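Local atomic coordinates of Phthiocerol/phenolphthiocerol synthesis polyketide synthase type I PpsC (Mycobacterium tuberculosis, PDB entry 5NJI), a protein that probably dehydrates beta-hydroxyacyl intermediates to trans-2-enoyl products, as the dehydratase domain of a modular polyketide synthase that builds phthiocerol lipids. Residues Asp27-Leu32 against Arg220-His225; Asn41-Trp46 against Thr115-Glu120; Gln121-Glu126 against Ala142-Ala147. The protein carries 1 engineered substitution. All blocks are in the same frame, centred on the assembly; numbering follows the deposited sequence.

Contact 1 (Asp27-Leu32 against Arg220-His225); sequences DTHPLL and REFMLH
The imidazole of His29 and the phenyl ring of Phe222 make the aromatic part of this contact between two loops. Their planes lie 50° apart and their centroids 5.3 Å, an oblique pairing. NE2 of His29 arrives near the plane of the phenyl ring, at its edge, 3.6 Å from CD1 of Phe222. With CG anti to the backbone N (chi1 -165°), the imidazole swings towards the other loop, although the CB of His29 does not point that way.

Apolar contacts reach the same phenyl ring obliquely: CG of Pro30 lies 3.8 Å from CE1 of Phe222, and CD1 of Leu31 approaches that CE1 more loosely.

The polar interactions fix the imidazole from both ends. ND1 of His29 accepts from the backbone N of Leu31 at 3.1 Å, close to the ring plane, while NE2 bonds to Glu75 of helix 70-84. The carboxylate of Glu75 also takes the backbone N of Met223 and of Leu224, which ties both loops to one helix. Toward the chain terminus two like charges come close: OD1 of Asp27 stands 3.7 Å from OE2 of Glu221. Asp27 is poorly ordered and Glu221 has two conformers, so this approach is loosely defined.

In the double hotdog fold expected of this family, the contact joins the N-terminal loop to the loop entering helix 226-234. Its chemistry implies that ring packing and the shared Glu75 hold the two loops together, whereas the two neighbouring acids probably contribute no attraction.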
loop_
_atom_site.group_PDB
_atom_site.type_symbol
_atom_site.label_atom_id
_atom_site.label_comp_id
_atom_site.label_asym_id
_atom_site.label_seq_id
_atom_site.Cartn_x
_atom_site.Cartn_y
_atom_site.Cartn_z
ATOM N N ASP A 27 14.695 -6.917 -15.700
ATOM C CA ASP A 27 14.728 -5.546 -15.270
ATOM C C ASP A 27 13.241 -5.195 -15.311
ATOM O O ASP A 27 12.865 -4.104 -14.980
ATOM C CB ASP A 27 15.646 -4.567 -16.161
ATOM C CG ASP A 27 16.489 -3.502 -15.270
ATOM O OD1 ASP A 27 17.442 -3.892 -14.592
ATOM O OD2 ASP A 27 16.219 -2.266 -15.222
ATOM N N THR A 28 12.420 -6.152 -15.711
ATOM C CA THR A 28 11.004 -5.813 -15.803
ATOM C C THR A 28 10.353 -5.785 -14.422
ATOM O O THR A 28 10.499 -6.719 -13.631
ATOM C CB THR A 28 10.277 -6.817 -16.694
ATOM O OG1 THR A 28 10.955 -6.914 -17.950
ATOM C CG2 THR A 28 8.843 -6.381 -16.933
ATOM N N HIS A 29 9.614 -4.729 -14.151
ATOM C CA HIS A 29 8.855 -4.628 -12.906
ATOM C C HIS A 29 7.786 -5.723 -12.860
ATOM O O HIS A 29 7.000 -5.849 -13.804
ATOM C CB HIS A 29 8.220 -3.250 -12.845
ATOM C CG HIS A 29 7.709 -2.875 -11.496
ATOM N ND1 HIS A 29 6.622 -3.492 -10.917
ATOM C CD2 HIS A 29 8.127 -1.938 -10.616
ATOM C CE1 HIS A 29 6.391 -2.944 -9.736
ATOM N NE2 HIS A 29 7.301 -2.012 -9.524
ATOM N N PRO A 30 7.711 -6.524 -11.792
ATOM C CA PRO A 30 6.792 -7.672 -11.815
ATOM C C PRO A 30 5.328 -7.304 -11.702
ATOM O O PRO A 30 4.487 -8.142 -12.048
ATOM C CB PRO A 30 7.237 -8.505 -10.610
ATOM C CG PRO A 30 7.856 -7.519 -9.704
ATOM C CD PRO A 30 8.564 -6.548 -10.592
ATOM N N LEU A 31 4.987 -6.102 -11.240
ATOM C CA LEU A 31 3.589 -5.686 -11.151
ATOM C C LEU A 31 3.198 -4.736 -12.271
ATOM O O LEU A 31 2.080 -4.815 -12.786
ATOM C CB LEU A 31 3.302 -5.020 -9.797
ATOM C CG LEU A 31 3.673 -5.862 -8.575
ATOM C CD1 LEU A 31 3.415 -5.096 -7.268
ATOM C CD2 LEU A 31 2.919 -7.181 -8.607
ATOM N N LEU A 32 4.111 -3.861 -12.678
ATOM C CA LEU A 32 3.815 -2.879 -13.713
ATOM C C LEU A 32 3.972 -3.473 -15.098
ATOM O O LEU A 32 3.146 -3.215 -15.988
ATOM C CB LEU A 32 4.734 -1.672 -13.543
ATOM C CG LEU A 32 4.676 -0.597 -14.629
ATOM C CD1 LEU A 32 3.364 0.163 -14.584
ATOM C CD2 LEU A 32 5.835 0.350 -14.520
ATOM N N ARG A 220 13.825 -6.002 -6.183
ATOM C CA ARG A 220 14.766 -5.025 -6.713
ATOM C C ARG A 220 14.158 -3.796 -7.457
ATOM O O ARG A 220 14.732 -2.763 -7.496
ATOM C CB ARG A 220 15.828 -5.682 -7.619
ATOM C CG ARG A 220 15.350 -6.837 -8.512
ATOM C CD ARG A 220 14.469 -8.005 -7.961
ATOM N NE ARG A 220 15.198 -9.153 -7.378
ATOM C CZ ARG A 220 15.414 -9.475 -6.090
ATOM N NH1 ARG A 220 14.999 -8.778 -5.024
ATOM N NH2 ARG A 220 16.051 -10.579 -5.876
ATOM N N GLU A 221 13.068 -3.996 -8.189
ATOM C CA GLU A 221 12.516 -2.935 -9.021
ATOM C C GLU A 221 11.499 -2.065 -8.297
ATOM O O GLU A 221 10.983 -1.123 -8.906
ATOM C CB GLU A 221 11.867 -3.526 -10.280
ATOM C CG GLU A 221 12.809 -4.368 -11.122
ATOM C CD GLU A 221 13.982 -3.569 -11.653
ATOM O OE1 GLU A 221 13.780 -2.391 -12.016
ATOM O OE2 GLU A 221 15.107 -4.114 -11.698
ATOM N N PHE A 222 11.216 -2.319 -7.021
ATOM C CA PHE A 222 10.164 -1.567 -6.343
ATOM C C PHE A 222 10.653 -0.193 -5.902
ATOM O O PHE A 222 11.735 -0.061 -5.321
ATOM C CB PHE A 222 9.639 -2.312 -5.114
ATOM C CG PHE A 222 8.912 -3.601 -5.415
ATOM C CD1 PHE A 222 8.301 -3.822 -6.632
ATOM C CD2 PHE A 222 8.815 -4.582 -4.444
ATOM C CE1 PHE A 222 7.624 -5.002 -6.884
ATOM C CE2 PHE A 222 8.152 -5.750 -4.681
ATOM C CZ PHE A 222 7.551 -5.971 -5.911
ATOM N N MET A 223 9.773 0.759 -6.062
ATOM C CA MET A 223 9.979 2.110 -5.581
ATOM C C MET A 223 9.533 2.082 -4.082
ATOM O O MET A 223 10.211 2.543 -3.194
ATOM C CB MET A 223 9.165 3.200 -6.315
ATOM C CG MET A 223 9.470 3.397 -7.778
ATOM S SD MET A 223 11.072 4.119 -7.923
ATOM C CE MET A 223 10.754 5.699 -7.209
ATOM N N LEU A 224 8.505 1.390 -3.854
ATOM C CA LEU A 224 7.813 1.291 -2.547
ATOM C C LEU A 224 7.389 -0.166 -2.364
ATOM O O LEU A 224 6.857 -0.685 -3.240
ATOM C CB LEU A 224 6.523 2.222 -2.562
ATOM C CG LEU A 224 5.541 2.462 -1.407
ATOM C CD1 LEU A 224 6.264 2.980 -0.173
ATOM C CD2 LEU A 224 4.357 3.382 -1.754
ATOM N N HIS A 225 7.906 -0.853 -1.512
ATOM C CA HIS A 225 7.651 -2.286 -1.347
ATOM C C HIS A 225 6.181 -2.454 -0.832
ATOM O O HIS A 225 5.926 -2.093 0.228
ATOM C CB HIS A 225 8.662 -2.999 -0.378
ATOM C CG HIS A 225 8.672 -4.495 -0.502
ATOM N ND1 HIS A 225 7.529 -5.246 -0.495
ATOM C CD2 HIS A 225 9.685 -5.378 -0.695
ATOM C CE1 HIS A 225 7.833 -6.514 -0.670
ATOM N NE2 HIS A 225 9.134 -6.620 -0.788
#

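Contact 2 (Asn41-Trp46 against Thr115-Glu120); sequences NGTRVW and TLTGDE
Two donors converge on the backbone O of Leu116: the N of Arg44, at 3.1 Å, and a water. The N of Arg44 lies in the carbonyl plane, and the same water also donates to the O of Gly42. The return bond, Leu116 N to Arg44 O at 2.9 Å, completes a hydrogen-bonded antiparallel pair, with Val45 and Thr115 as the adjacent non-hydrogen-bonded pair. Strands 44-50 and 110-118 are thus neighbours in the antiparallel sheet around helix 70-84, as in a hotdog fold, and their short segments run at 163°. Ahead of the strand, Asn41 forms an Asx turn, its OD1 accepting from the N of Thr43.

On the face bearing Val45 and Thr115, the CG2 methyls of these residues lie side by side. Thr43 reaches across to two threonines, its CG2 resting against CB of Thr115 and its OG1 lying 3.6 Å from CG2 of Thr117. The polar ends of Arg44 and Trp46 meet at Asp83: the guanidinium forms a salt bridge with it, and NE1 of Trp46 donates to it. The extended arginine chain lays its CG 3.4 Å above one face of the indole, while CB of Leu116 meets CZ3 of Trp46 at the ring edge, 3.6 Å away.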
loop_
_atom_site.group_PDB
_atom_site.type_symbol
_atom_site.label_atom_id
_atom_site.label_comp_id
_atom_site.label_asym_id
_atom_site.label_seq_id
_atom_site.Cartn_x
_atom_site.Cartn_y
_atom_site.Cartn_z
ATOM N N ASN A 41 -1.520 9.274 -29.222
ATOM C CA ASN A 41 -2.071 10.133 -28.157
ATOM C C ASN A 41 -1.067 10.502 -27.027
ATOM O O ASN A 41 -1.410 11.236 -26.092
ATOM C CB ASN A 41 -3.351 9.501 -27.553
ATOM C CG ASN A 41 -3.082 8.132 -26.919
ATOM O OD1 ASN A 41 -1.945 7.660 -26.931
ATOM N ND2 ASN A 41 -4.120 7.490 -26.364
ATOM N N GLY A 42 0.154 9.979 -27.104
ATOM C CA GLY A 42 1.160 10.251 -26.099
ATOM C C GLY A 42 0.992 9.496 -24.796
ATOM O O GLY A 42 1.785 9.707 -23.877
ATOM N N THR A 43 -0.009 8.640 -24.691
ATOM C CA THR A 43 -0.265 7.890 -23.466
ATOM C C THR A 43 0.702 6.724 -23.342
ATOM O O THR A 43 0.937 5.992 -24.306
ATOM C CB THR A 43 -1.710 7.418 -23.487
ATOM O OG1 THR A 43 -2.552 8.566 -23.528
ATOM C CG2 THR A 43 -2.072 6.539 -22.288
ATOM N N ARG A 44 1.295 6.560 -22.170
ATOM C CA ARG A 44 2.139 5.399 -21.952
ATOM C C ARG A 44 1.267 4.281 -21.411
ATOM O O ARG A 44 0.334 4.532 -20.641
ATOM C CB ARG A 44 3.298 5.706 -21.008
ATOM C CG ARG A 44 4.396 4.649 -21.057
ATOM C CD ARG A 44 5.746 5.224 -20.631
ATOM N NE ARG A 44 6.736 4.171 -20.451
ATOM C CZ ARG A 44 7.406 3.596 -21.446
ATOM N NH1 ARG A 44 7.199 3.976 -22.702
ATOM N NH2 ARG A 44 8.286 2.636 -21.186
ATOM N N VAL A 45 1.547 3.055 -21.864
ATOM C CA VAL A 45 0.723 1.883 -21.578
ATOM C C VAL A 45 1.643 0.740 -21.169
ATOM O O VAL A 45 2.643 0.476 -21.844
ATOM C CB VAL A 45 -0.115 1.441 -22.798
ATOM C CG1 VAL A 45 -1.060 0.314 -22.389
ATOM C CG2 VAL A 45 -0.900 2.595 -23.403
ATOM N N TRP A 46 1.291 0.042 -20.090
ATOM C CA TRP A 46 2.015 -1.144 -19.665
ATOM C C TRP A 46 1.052 -2.312 -19.519
ATOM O O TRP A 46 -0.129 -2.123 -19.207
ATOM C CB TRP A 46 2.698 -0.946 -18.298
ATOM C CG TRP A 46 3.728 0.146 -18.180
ATOM C CD1 TRP A 46 5.081 -0.022 -18.131
ATOM C CD2 TRP A 46 3.497 1.562 -18.040
ATOM N NE1 TRP A 46 5.706 1.190 -17.970
ATOM C CE2 TRP A 46 4.761 2.175 -17.913
ATOM C CE3 TRP A 46 2.353 2.365 -18.003
ATOM C CZ2 TRP A 46 4.911 3.554 -17.750
ATOM C CZ3 TRP A 46 2.509 3.744 -17.841
ATOM C CH2 TRP A 46 3.775 4.318 -17.724
ATOM N N THR A 115 -2.038 2.792 -17.528
ATOM C CA THR A 115 -1.783 3.930 -18.403
ATOM C C THR A 115 -1.316 5.128 -17.598
ATOM O O THR A 115 -1.652 5.284 -16.423
ATOM C CB THR A 115 -3.009 4.346 -19.205
ATOM O OG1 THR A 115 -4.104 4.642 -18.328
ATOM C CG2 THR A 115 -3.414 3.264 -20.213
ATOM N N LEU A 116 -0.529 5.972 -18.249
ATOM C CA LEU A 116 -0.074 7.212 -17.635
ATOM C C LEU A 116 -0.200 8.338 -18.643
ATOM O O LEU A 116 0.258 8.215 -19.782
ATOM C CB LEU A 116 1.371 7.111 -17.146
ATOM C CG LEU A 116 1.959 8.340 -16.425
ATOM C CD1 LEU A 116 3.039 7.912 -15.478
ATOM C CD2 LEU A 116 2.553 9.347 -17.423
ATOM N N THR A 117 -0.783 9.439 -18.204
ATOM C CA THR A 117 -0.808 10.671 -18.974
ATOM C C THR A 117 -0.251 11.779 -18.096
ATOM O O THR A 117 -0.277 11.685 -16.872
ATOM C CB THR A 117 -2.222 11.032 -19.422
ATOM O OG1 THR A 117 -3.053 11.280 -18.276
ATOM C CG2 THR A 117 -2.826 9.897 -20.237
ATOM N N GLY A 118 0.273 12.832 -18.724
ATOM C CA GLY A 118 0.732 13.998 -17.993
ATOM C C GLY A 118 2.202 14.267 -18.234
ATOM O O GLY A 118 2.753 13.907 -19.281
ATOM N N ASP A 119 2.837 14.911 -17.252
ATOM C CA ASP A 119 4.210 15.368 -17.409
ATOM C C ASP A 119 4.951 15.170 -16.093
ATOM O O ASP A 119 4.411 14.617 -15.128
ATOM C CB ASP A 119 4.253 16.828 -17.899
ATOM C CG ASP A 119 3.670 17.824 -16.899
ATOM O OD1 ASP A 119 3.604 17.538 -15.686
ATOM O OD2 ASP A 119 3.277 18.924 -17.340
ATOM N N GLU A 120 6.184 15.605 -16.124
ATOM C CA GLU A 120 7.090 15.321 -15.041
ATOM C C GLU A 120 6.787 16.059 -13.745
ATOM O O GLU A 120 7.468 15.853 -12.806
ATOM C CB GLU A 120 8.611 15.382 -15.389
ATOM C CG GLU A 120 9.287 16.753 -15.331
ATOM C CD GLU A 120 10.837 16.661 -15.536
ATOM O OE1 GLU A 120 11.671 17.216 -14.769
ATOM O OE2 GLU A 120 11.254 16.009 -16.524
HETATM O O HOH W 1 2.277 9.743 -21.192
#

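Contact 3 (Gln121-Glu126 against Ala142-Ala147); sequences QRCQVE and ATVARA
Segments 121-126 and 142-147 run antiparallel, with 155° between their short strand axes. Cys123 faces Val144 and Val125 faces Ala142 as hydrogen-bonded pairs, each with bonds in both directions. The straightest of the four joins Val125 N to Ala142 O at 2.8 Å, with an N-H...O angle of 173°. Arg122 with Ala145 and Gln124 with Thr143 are the intervening non-hydrogen-bonded pairs, where CA-H...O contacts such as Arg122 CA to Val144 O at 3.3 Å fill in. At the end the register is carried on by a longer bond, Arg146 N to Gln121 O, 3.2 Å, whose donor sits well above the carbonyl plane.

These are the two arms of the beta hairpin formed by strands 122-130 and 136-146. On its buried face SG of Cys123 packs 3.8 Å from CB of Val144, and CG2 of Val125 meets CG2 of Val144. Ala77 and Ala81 of helix 70-84 lie against this apolar face, as a hotdog sheet wraps its central helix.

On the other face OG1 of Thr143 donates to OE1 of Gln124 at 2.8 Å; the bend of the glutamine at chi2 (-77°) brings its amide alongside the threonine. CG2 of Thr143 turns the other way, against NE of the extended Arg122 at 3.5 Å. Gln121 and Arg146 pass obliquely, CG of the arginine near NE2 of Gln121 and OE1 over one guanidinium face, while NH1 of Arg146 makes its salt bridge to Glu120.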
loop_
_atom_site.group_PDB
_atom_site.type_symbol
_atom_site.label_atom_id
_atom_site.label_comp_id
_atom_site.label_asym_id
_atom_site.label_seq_id
_atom_site.Cartn_x
_atom_site.Cartn_y
_atom_site.Cartn_z
ATOM N N GLN A 121 5.802 16.937 -13.744
ATOM C CA GLN A 121 5.352 17.663 -12.566
ATOM C C GLN A 121 4.132 17.015 -11.942
ATOM O O GLN A 121 4.021 16.962 -10.712
ATOM C CB GLN A 121 5.004 19.114 -12.923
ATOM C CG GLN A 121 6.188 19.958 -13.337
ATOM C CD GLN A 121 7.289 19.927 -12.313
ATOM O OE1 GLN A 121 8.441 19.659 -12.642
ATOM N NE2 GLN A 121 6.942 20.183 -11.055
ATOM N N ARG A 122 3.207 16.551 -12.778
ATOM C CA ARG A 122 1.971 15.933 -12.319
ATOM C C ARG A 122 1.475 15.014 -13.421
ATOM O O ARG A 122 1.391 15.433 -14.579
ATOM C CB ARG A 122 0.912 16.986 -11.992
ATOM C CG ARG A 122 -0.422 16.442 -11.504
ATOM C CD ARG A 122 -1.307 17.574 -11.014
ATOM N NE ARG A 122 -2.599 17.106 -10.522
ATOM C CZ ARG A 122 -3.686 16.960 -11.272
ATOM N NH1 ARG A 122 -3.655 17.239 -12.569
ATOM N NH2 ARG A 122 -4.814 16.530 -10.722
ATOM N N CYS A 123 1.138 13.778 -13.062
ATOM C CA CYS A 123 0.674 12.807 -14.044
ATOM C C CYS A 123 -0.448 11.968 -13.435
ATOM O O CYS A 123 -0.632 11.924 -12.218
ATOM C CB CYS A 123 1.830 11.930 -14.543
ATOM S SG CYS A 123 2.633 10.954 -13.277
ATOM N N GLN A 124 -1.242 11.351 -14.309
ATOM C CA GLN A 124 -2.435 10.614 -13.933
ATOM C C GLN A 124 -2.237 9.173 -14.364
ATOM O O GLN A 124 -1.893 8.909 -15.522
ATOM C CB GLN A 124 -3.711 11.188 -14.590
ATOM C CG GLN A 124 -3.923 12.674 -14.372
ATOM C CD GLN A 124 -4.449 12.993 -12.989
ATOM O OE1 GLN A 124 -4.846 12.099 -12.240
ATOM N NE2 GLN A 124 -4.456 14.274 -12.643
ATOM N N VAL A 125 -2.456 8.251 -13.440
ATOM C CA VAL A 125 -2.262 6.830 -13.681
ATOM C C VAL A 125 -3.607 6.140 -13.531
ATOM O O VAL A 125 -4.383 6.467 -12.631
ATOM C CB VAL A 125 -1.220 6.253 -12.703
ATOM C CG1 VAL A 125 -1.101 4.739 -12.842
ATOM C CG2 VAL A 125 0.128 6.901 -12.914
ATOM N N GLU A 126 -3.893 5.192 -14.419
ATOM C CA GLU A 126 -5.106 4.385 -14.320
ATOM C C GLU A 126 -4.702 2.927 -14.460
ATOM O O GLU A 126 -3.846 2.591 -15.286
ATOM C CB GLU A 126 -6.157 4.797 -15.368
ATOM C CG GLU A 126 -7.522 4.149 -15.191
ATOM C CD GLU A 126 -8.645 4.972 -15.808
ATOM O OE1 GLU A 126 -8.398 6.138 -16.199
ATOM O OE2 GLU A 126 -9.778 4.447 -15.897
ATOM N N ALA A 142 -4.745 7.115 -9.899
ATOM C CA ALA A 142 -3.855 7.842 -9.006
ATOM C C ALA A 142 -3.373 9.124 -9.662
ATOM O O ALA A 142 -3.162 9.188 -10.874
ATOM C CB ALA A 142 -2.637 7.023 -8.592
ATOM N N THR A 143 -3.215 10.154 -8.844
ATOM C CA THR A 143 -2.508 11.358 -9.250
ATOM C C THR A 143 -1.140 11.348 -8.587
ATOM O O THR A 143 -1.037 11.283 -7.353
ATOM C CB THR A 143 -3.293 12.611 -8.870
ATOM O OG1 THR A 143 -4.556 12.600 -9.532
ATOM C CG2 THR A 143 -2.526 13.844 -9.291
ATOM N N VAL A 144 -0.096 11.409 -9.403
ATOM C CA VAL A 144 1.285 11.390 -8.946
ATOM C C VAL A 144 1.912 12.744 -9.241
ATOM O O VAL A 144 1.695 13.324 -10.309
ATOM C CB VAL A 144 2.082 10.261 -9.627
ATOM C CG1 VAL A 144 3.533 10.259 -9.197
ATOM C CG2 VAL A 144 1.433 8.903 -9.347
ATOM N N ALA A 145 2.698 13.246 -8.292
ATOM C CA ALA A 145 3.289 14.567 -8.424
ATOM C C ALA A 145 4.719 14.523 -7.904
ATOM O O ALA A 145 5.126 13.592 -7.211
ATOM C CB ALA A 145 2.461 15.624 -7.678
ATOM N N ARG A 146 5.496 15.542 -8.250
ATOM C CA ARG A 146 6.837 15.644 -7.699
ATOM C C ARG A 146 6.795 15.701 -6.174
ATOM O O ARG A 146 5.919 16.331 -5.581
ATOM C CB ARG A 146 7.549 16.884 -8.255
ATOM C CG ARG A 146 7.984 16.762 -9.716
ATOM C CD ARG A 146 9.075 15.707 -9.914
ATOM N NE ARG A 146 10.421 16.275 -9.913
ATOM C CZ ARG A 146 11.109 16.600 -11.005
ATOM N NH1 ARG A 146 10.591 16.420 -12.214
ATOM N NH2 ARG A 146 12.327 17.112 -10.890
ATOM N N ALA A 147 7.740 15.003 -5.554
ATOM C CA ALA A 147 7.771 14.846 -4.105
ATOM C C ALA A 147 7.970 16.180 -3.403
ATOM O O ALA A 147 8.772 17.015 -3.830
ATOM C CB ALA A 147 8.903 13.911 -3.719
#

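How the contacts relate
From the N terminus, 27-32 comes first and waits longest for its partner: contact 1 closes only at 220-225, and the other two contacts fall within its span. Segment 41-46 follows and contact 2 closes at 115-120, after helix 70-84. Contact 3 then opens directly at 121-126 and closes at 142-147, in series with contact 2. A probable hydrogen bond from Gln124 N to Thr117 O joins strands 110-118 and 122-130, so that with contacts 2 and 3 the strands 44-50, 110-118, 122-130 and 136-146 follow one another in the sheet; Glu120 to Arg146 adds a salt bridge. Leu32 touches Trp46, linking strand 44-50 to the N-terminal loop, and through contact 1 to the loop before helix 226-234.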